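Local coordinates for niemann-Pick type C2 protein (Camponotus japonicus, PDB 3WEB) that binds oleic acid in the hydrophobic interior of its beta-sandwich and probably carries such lipids as signals in chemical communication between worker ants, at residues Glu26-Ile31 / Val125-Lys130; Ile36-Lys41 / Val95-Glu100. All blocks are in the same frame, centred on the assembly; numbering follows the deposited sequence.

Interaction 1 of 2, residues Glu26-Ile31 / Val125-Lys130. With OLA (oleic acid), chain B.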
loop_
_atom_site.group_PDB
_atom_site.type_symbol
_atom_site.label_atom_id
_atom_site.label_comp_id
_atom_site.label_asym_id
_atom_site.label_seq_id
_atom_site.Cartn_x
_atom_site.Cartn_y
_atom_site.Cartn_z
ATOM N N GLU A 26 15.624 -10.264 -1.600
ATOM C CA GLU A 26 14.684 -11.325 -1.964
ATOM C C GLU A 26 13.262 -11.047 -1.452
ATOM O O GLU A 26 12.285 -11.301 -2.154
ATOM C CB GLU A 26 15.177 -12.681 -1.466
ATOM C CG GLU A 26 14.355 -13.856 -1.967
ATOM C CD GLU A 26 14.749 -15.158 -1.306
ATOM O OE1 GLU A 26 15.022 -15.150 -0.085
ATOM O OE2 GLU A 26 14.779 -16.190 -2.009
ATOM N N LYS A 27 13.165 -10.530 -0.227
ATOM C CA LYS A 27 11.887 -10.150 0.378
ATOM C C LYS A 27 12.049 -8.793 1.051
ATOM O O LYS A 27 13.161 -8.425 1.430
ATOM C CB LYS A 27 11.457 -11.191 1.421
ATOM C CG LYS A 27 11.176 -12.578 0.854
ATOM C CD LYS A 27 10.804 -13.574 1.945
ATOM C CE LYS A 27 10.852 -15.007 1.434
ATOM N NZ LYS A 27 9.947 -15.226 0.267
ATOM N N CYS A 28 10.962 -8.038 1.185
ATOM C CA CYS A 28 11.013 -6.771 1.922
ATOM C C CYS A 28 11.081 -7.025 3.425
ATOM O O CYS A 28 10.107 -7.498 4.006
ATOM C CB CYS A 28 9.805 -5.886 1.601
ATOM S SG CYS A 28 9.771 -4.328 2.519
ATOM N N SER A 29 12.230 -6.722 4.036
ATOM C CA SER A 29 12.385 -6.784 5.493
ATOM C C SER A 29 11.502 -5.742 6.172
ATOM O O SER A 29 11.539 -4.568 5.816
ATOM C CB SER A 29 13.845 -6.543 5.907
ATOM O OG SER A 29 14.717 -7.485 5.311
ATOM N N ILE A 30 10.704 -6.197 7.136
ATOM C CA ILE A 30 9.876 -5.341 7.980
ATOM C C ILE A 30 10.346 -5.588 9.405
ATOM O O ILE A 30 10.183 -6.688 9.937
ATOM C CB ILE A 30 8.368 -5.677 7.825
ATOM C CG1 ILE A 30 7.918 -5.503 6.362
ATOM C CG2 ILE A 30 7.507 -4.874 8.801
ATOM C CD1 ILE A 30 7.800 -4.071 5.880
ATOM N N ILE A 31 10.959 -4.571 9.998
ATOM C CA ILE A 31 11.582 -4.712 11.316
ATOM C C ILE A 31 10.558 -4.430 12.409
ATOM O O ILE A 31 9.941 -3.365 12.427
ATOM C CB ILE A 31 12.798 -3.767 11.491
ATOM C CG1 ILE A 31 13.690 -3.733 10.233
ATOM C CG2 ILE A 31 13.582 -4.117 12.754
ATOM C CD1 ILE A 31 14.391 -5.034 9.877
ATOM N N VAL A 125 -0.816 -3.222 -5.474
ATOM C CA VAL A 125 0.612 -3.503 -5.305
ATOM C C VAL A 125 0.747 -4.846 -4.608
ATOM O O VAL A 125 0.054 -5.103 -3.628
ATOM C CB VAL A 125 1.287 -2.425 -4.427
ATOM C CG1 VAL A 125 2.770 -2.725 -4.240
ATOM C CG2 VAL A 125 1.082 -1.030 -5.025
ATOM N N LYS A 126 1.630 -5.699 -5.125
ATOM C CA LYS A 126 1.882 -7.005 -4.529
ATOM C C LYS A 126 3.385 -7.202 -4.352
ATOM O O LYS A 126 4.161 -6.996 -5.285
ATOM C CB LYS A 126 1.306 -8.105 -5.417
ATOM C CG LYS A 126 1.465 -9.512 -4.881
ATOM C CD LYS A 126 1.019 -10.495 -5.947
ATOM C CE LYS A 126 0.647 -11.845 -5.366
ATOM N NZ LYS A 126 0.390 -12.790 -6.488
ATOM N N PHE A 127 3.799 -7.575 -3.149
ATOM C CA PHE A 127 5.225 -7.802 -2.905
ATOM C C PHE A 127 5.454 -8.822 -1.793
ATOM O O PHE A 127 4.585 -9.002 -0.925
ATOM C CB PHE A 127 5.939 -6.476 -2.600
ATOM C CG PHE A 127 5.491 -5.818 -1.330
ATOM C CD1 PHE A 127 4.343 -5.032 -1.302
ATOM C CD2 PHE A 127 6.235 -5.963 -0.166
ATOM C CE1 PHE A 127 3.945 -4.416 -0.125
ATOM C CE2 PHE A 127 5.843 -5.358 1.011
ATOM C CZ PHE A 127 4.692 -4.583 1.030
ATOM N N PRO A 128 6.609 -9.515 -1.826
ATOM C CA PRO A 128 6.931 -10.432 -0.733
ATOM C C PRO A 128 7.563 -9.693 0.450
ATOM O O PRO A 128 8.441 -8.834 0.260
ATOM C CB PRO A 128 7.938 -11.387 -1.367
ATOM C CG PRO A 128 8.636 -10.556 -2.403
ATOM C CD PRO A 128 7.655 -9.512 -2.869
ATOM N N ALA A 129 7.120 -10.018 1.662
ATOM C CA ALA A 129 7.714 -9.413 2.859
ATOM C C ALA A 129 8.169 -10.447 3.881
ATOM O O ALA A 129 7.681 -11.578 3.907
ATOM C CB ALA A 129 6.746 -8.432 3.503
ATOM N N LYS A 130 9.110 -10.041 4.720
ATOM C CA LYS A 130 9.530 -10.871 5.830
ATOM C C LYS A 130 9.568 -10.021 7.084
ATOM O O LYS A 130 10.351 -9.075 7.177
ATOM C CB LYS A 130 10.888 -11.512 5.552
ATOM C CG LYS A 130 11.261 -12.589 6.562
ATOM C CD LYS A 130 12.523 -13.320 6.147
ATOM C CE LYS A 130 12.970 -14.277 7.237
ATOM N NZ LYS A 130 14.287 -14.887 6.907
HETATM C C1 OLA B . -2.988 1.945 8.588
HETATM O O1 OLA B . -3.882 2.519 7.923
HETATM O O2 OLA B . -3.241 1.154 9.526
HETATM C C2 OLA B . -1.539 2.225 8.253
HETATM C C3 OLA B . -0.849 0.962 7.744
HETATM C C4 OLA B . -0.077 1.232 6.459
HETATM C C5 OLA B . -0.685 0.495 5.273
HETATM C C6 OLA B . 0.334 0.274 4.162
HETATM C C7 OLA B . 0.639 -1.212 4.026
HETATM C C8 OLA B . 1.582 -1.528 2.865
HETATM C C9 OLA B . 3.026 -1.278 3.254
HETATM C C10 OLA B . 3.803 -2.170 3.877
HETATM C C11 OLA B . 3.336 -3.553 4.271
HETATM C C12 OLA B . 3.987 -3.956 5.586
HETATM C C13 OLA B . 2.981 -4.625 6.513
HETATM C C14 OLA B . 3.552 -4.741 7.921
HETATM C C15 OLA B . 2.893 -5.877 8.694
HETATM C C16 OLA B . 1.988 -5.333 9.794
HETATM C C17 OLA B . 2.597 -5.573 11.171
HETATM C C18 OLA B . 1.524 -5.800 12.215
HETATM O O HOH W 1 7.491 -13.614 1.279
#

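Interaction 2 of 2, residues Ile36-Lys41 / Val95-Glu100. With OLA (oleic acid), chain B.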
loop_
_atom_site.group_PDB
_atom_site.type_symbol
_atom_site.label_atom_id
_atom_site.label_comp_id
_atom_site.label_asym_id
_atom_site.label_seq_id
_atom_site.Cartn_x
_atom_site.Cartn_y
_atom_site.Cartn_z
ATOM N N ILE A 36 7.928 2.170 10.461
ATOM C CA ILE A 36 8.083 1.896 9.041
ATOM C C ILE A 36 7.452 3.061 8.289
ATOM O O ILE A 36 6.307 3.437 8.567
ATOM C CB ILE A 36 7.395 0.573 8.624
ATOM C CG1 ILE A 36 7.798 -0.592 9.547
ATOM C CG2 ILE A 36 7.668 0.246 7.157
ATOM C CD1 ILE A 36 9.277 -0.924 9.557
ATOM N N HIS A 37 8.215 3.640 7.370
ATOM C CA HIS A 37 7.706 4.705 6.513
ATOM C C HIS A 37 7.478 4.178 5.105
ATOM O O HIS A 37 8.380 3.624 4.486
ATOM C CB HIS A 37 8.673 5.885 6.501
ATOM C CG HIS A 37 9.179 6.251 7.860
ATOM N ND1 HIS A 37 8.371 6.806 8.830
ATOM C CD2 HIS A 37 10.406 6.124 8.419
ATOM C CE1 HIS A 37 9.084 7.018 9.924
ATOM N NE2 HIS A 37 10.320 6.610 9.701
ATOM N N VAL A 38 6.261 4.356 4.606
ATOM C CA VAL A 38 5.883 3.831 3.291
ATOM C C VAL A 38 5.466 4.998 2.414
ATOM O O VAL A 38 4.729 5.875 2.866
ATOM C CB VAL A 38 4.723 2.817 3.377
ATOM C CG1 VAL A 38 4.324 2.315 1.987
ATOM C CG2 VAL A 38 5.090 1.649 4.280
ATOM N N SER A 39 5.960 5.014 1.179
ATOM C CA SER A 39 5.564 6.005 0.183
ATOM C C SER A 39 5.093 5.304 -1.089
ATOM O O SER A 39 5.674 4.299 -1.498
ATOM C CB SER A 39 6.745 6.930 -0.161
ATOM O OG SER A 39 6.436 7.756 -1.277
ATOM N N MET A 40 4.040 5.833 -1.712
ATOM C CA MET A 40 3.634 5.377 -3.046
ATOM C C MET A 40 3.368 6.565 -3.955
ATOM O O MET A 40 2.584 7.439 -3.596
ATOM C CB MET A 40 2.376 4.502 -2.980
ATOM C CG MET A 40 1.746 4.252 -4.349
ATOM S SD MET A 40 0.449 2.991 -4.391
ATOM C CE MET A 40 -0.854 3.834 -3.508
ATOM N N LYS A 41 4.030 6.586 -5.114
ATOM C CA LYS A 41 3.718 7.551 -6.174
ATOM C C LYS A 41 2.753 6.904 -7.147
ATOM O O LYS A 41 3.038 5.836 -7.699
ATOM C CB LYS A 41 4.977 7.990 -6.915
ATOM C CG LYS A 41 6.028 8.624 -6.019
ATOM C CD LYS A 41 7.285 8.916 -6.817
ATOM C CE LYS A 41 8.438 9.280 -5.900
ATOM N NZ LYS A 41 9.650 9.609 -6.700
ATOM N N VAL A 95 2.719 7.171 4.705
ATOM C CA VAL A 95 2.203 6.611 5.958
ATOM C C VAL A 95 3.347 6.072 6.818
ATOM O O VAL A 95 4.326 5.511 6.306
ATOM C CB VAL A 95 1.083 5.553 5.721
ATOM C CG1 VAL A 95 1.607 4.294 5.039
ATOM C CG2 VAL A 95 0.356 5.201 7.014
ATOM N N THR A 96 3.215 6.280 8.125
ATOM C CA THR A 96 4.128 5.724 9.110
ATOM C C THR A 96 3.309 4.843 10.038
ATOM O O THR A 96 2.245 5.248 10.512
ATOM C CB THR A 96 4.833 6.831 9.916
ATOM O OG1 THR A 96 5.663 7.601 9.039
ATOM C CG2 THR A 96 5.706 6.242 11.036
ATOM N N PHE A 97 3.788 3.625 10.268
ATOM C CA PHE A 97 3.191 2.768 11.282
ATOM C C PHE A 97 4.279 2.089 12.090
ATOM O O PHE A 97 5.394 1.889 11.605
ATOM C CB PHE A 97 2.233 1.739 10.667
ATOM C CG PHE A 97 2.866 0.835 9.642
ATOM C CD1 PHE A 97 3.430 -0.383 10.017
ATOM C CD2 PHE A 97 2.876 1.189 8.296
ATOM C CE1 PHE A 97 4.005 -1.222 9.071
ATOM C CE2 PHE A 97 3.445 0.351 7.348
ATOM C CZ PHE A 97 4.011 -0.855 7.734
ATOM N N PHE A 98 3.943 1.745 13.326
ATOM C CA PHE A 98 4.873 1.080 14.211
ATOM C C PHE A 98 4.535 -0.400 14.257
ATOM O O PHE A 98 3.379 -0.778 14.468
ATOM C CB PHE A 98 4.806 1.699 15.610
ATOM C CG PHE A 98 5.894 1.231 16.535
ATOM C CD1 PHE A 98 7.168 1.789 16.473
ATOM C CD2 PHE A 98 5.645 0.236 17.476
ATOM C CE1 PHE A 98 8.173 1.358 17.326
ATOM C CE2 PHE A 98 6.646 -0.198 18.331
ATOM C CZ PHE A 98 7.910 0.366 18.257
ATOM N N VAL A 99 5.546 -1.231 14.035
ATOM C CA VAL A 99 5.382 -2.676 14.137
ATOM C C VAL A 99 5.740 -3.117 15.556
ATOM O O VAL A 99 6.889 -2.984 15.980
ATOM C CB VAL A 99 6.244 -3.425 13.097
ATOM C CG1 VAL A 99 5.994 -4.925 13.169
ATOM C CG2 VAL A 99 5.950 -2.913 11.696
ATOM N N GLU A 100 4.743 -3.634 16.274
ATOM C CA GLU A 100 4.897 -4.083 17.662
ATOM C C GLU A 100 5.787 -5.319 17.793
ATOM O O GLU A 100 5.988 -6.054 16.823
ATOM C CB GLU A 100 3.526 -4.388 18.272
ATOM C CG GLU A 100 2.699 -3.166 18.634
ATOM C CD GLU A 100 1.418 -3.529 19.367
ATOM O OE1 GLU A 100 1.483 -4.319 20.337
ATOM O OE2 GLU A 100 0.344 -3.019 18.977
HETATM C C1 OLA B . -2.988 1.945 8.588
HETATM O O1 OLA B . -3.882 2.519 7.923
HETATM O O2 OLA B . -3.241 1.154 9.526
HETATM C C2 OLA B . -1.539 2.225 8.253
HETATM C C3 OLA B . -0.849 0.962 7.744
HETATM C C4 OLA B . -0.077 1.232 6.459
HETATM C C5 OLA B . -0.685 0.495 5.273
HETATM C C6 OLA B . 0.334 0.274 4.162
HETATM C C7 OLA B . 0.639 -1.212 4.026
HETATM C C8 OLA B . 1.582 -1.528 2.865
HETATM C C9 OLA B . 3.026 -1.278 3.254
HETATM C C10 OLA B . 3.803 -2.170 3.877
HETATM C C11 OLA B . 3.336 -3.553 4.271
HETATM C C12 OLA B . 3.987 -3.956 5.586
HETATM C C13 OLA B . 2.981 -4.625 6.513
HETATM C C14 OLA B . 3.552 -4.741 7.921
HETATM C C15 OLA B . 2.893 -5.877 8.694
HETATM C C16 OLA B . 1.988 -5.333 9.794
HETATM C C17 OLA B . 2.597 -5.573 11.171
HETATM C C18 OLA B . 1.524 -5.800 12.215
#

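Interaction 1 of 2, residues Glu26-Ile31 / Val125-Lys130
Cys28 CB lies 4.0 Å from Phe127 CD2, coming in obliquely to the ring. The SG of Cys28, in the disulfide with Cys21, helps to fix this CB bump beside the ring. Phe127 takes the crowded position between its own N and carbonyl carbon (chi1 65°), which swings the ring toward the strand 28-30 and the ligand together. Its far corner reaches the oleic acid: Phe127 CZ lies 3.7 Å from C11 of the oleic acid, which sits at the ring edge in plane. With an alanine in place of Phe127, Cys28 CB would probably lose its apolar neighbour and C11 of the lipid its wall, a gap opening between them. Farther along, Ile30 lays CG1 near the small Ala129 methyl, CG1 to CB 4.3 Å, and sends CD1 to C12 of the oleic acid at 3.8 Å. On the outer side, the aliphatic part of Lys27 passes between the Pro128 ring and the base of Lys130, with Lys27 CG 4.1 Å from Pro128 CB. The pyrrolidine bump is seated against the preceding backbone, Pro128 CG 3.7 Å from Glu26 O. A water accepts from Lys27 NZ and gives a weak bond to Ala129 O. The backbones are joined by Cys28 N to Pro128 O, Lys130 N to Cys28 O and Ile30 N to Lys130 O, all 2.8 to 2.9 Å. This is a short parallel beta ladder, disulfide-anchored, at the edge of an ML-domain immunoglobulin-like sandwich, with Phe127 and Ile30 lining the lipid pocket.

Interaction 2 of 2, residues Ile36-Lys41 / Val95-Glu100
The Phe97 ring carries Ile36 on one face: Ile36 CB stands over it in a CH-pi contact, 4.0 Å from the centroid of the Phe97 ring and displaced toward the rim. Val38 CG2 comes in obliquely, 3.7 Å from Phe97 CE2. The oleic acid passes on the side of the ring plane away from Ile36, its C4 oblique to the ring and 3.5 Å from Phe97 CD2, its C12 and C14 near CZ and CE1. With CG between the backbone N and carbonyl carbon (chi1 58°), the ring leans across toward the strand of Ile36 and becomes part of the pocket wall. The other flat group, the His37 imidazole, lies on the face of the sheet turned from the lipid. Thr96 OG1 meets it at the edge, in the ring plane, 2.8 Å from His37 ND1, in a hydrogen bond of 163° whose donor may be either; the two side chains run alongside each other and point the same way. Beyond Phe97, Ile36 CG1 packs on Val99 CG2 at 3.7 Å, while Val95 CG1 fits beside Val38 CB and its CG2 reaches C2 of the oleic acid at 3.7 Å. The backbones are joined by two reciprocal pairs of bonds, Ile36 with Phe97 and Val38 with Val95, flanking the non-hydrogen-bonded pair of His37 and Thr96. There Thr96 CA lies 3.2 Å from Ile36 O, a CA-H...O contact. This pattern makes an antiparallel ladder of one sheet of the ML-domain beta-sandwich; His37 and Thr96 face outward, Ile36, Val38, Val95 and Phe97 inward, the last three walling the oleic acid pocket.

How the interactions relate
Interactions 1 and 2 lie with centres about 13 Å apart and belong to the two different sheets of the sandwich, parallel pairing in one and antiparallel in the other. Strand 28-30 is followed in the chain by strand 34-44, and the two contacts touch near this connection: Ile30 CG2 packs on Val99 CG2 at 3.8 Å, and Ile31 O lies 3.8 Å from Ile36 CD1. At another point Val125 CG2 approaches Met40 SD at 4.1 Å. Both contacts share the oleic acid: interaction 1 touches the middle of its chain, interaction 2 a longer run from near the carboxylate toward the tail. The lipid is also hydrogen-bonded to the backbone N atoms of Lys69 and Lys70.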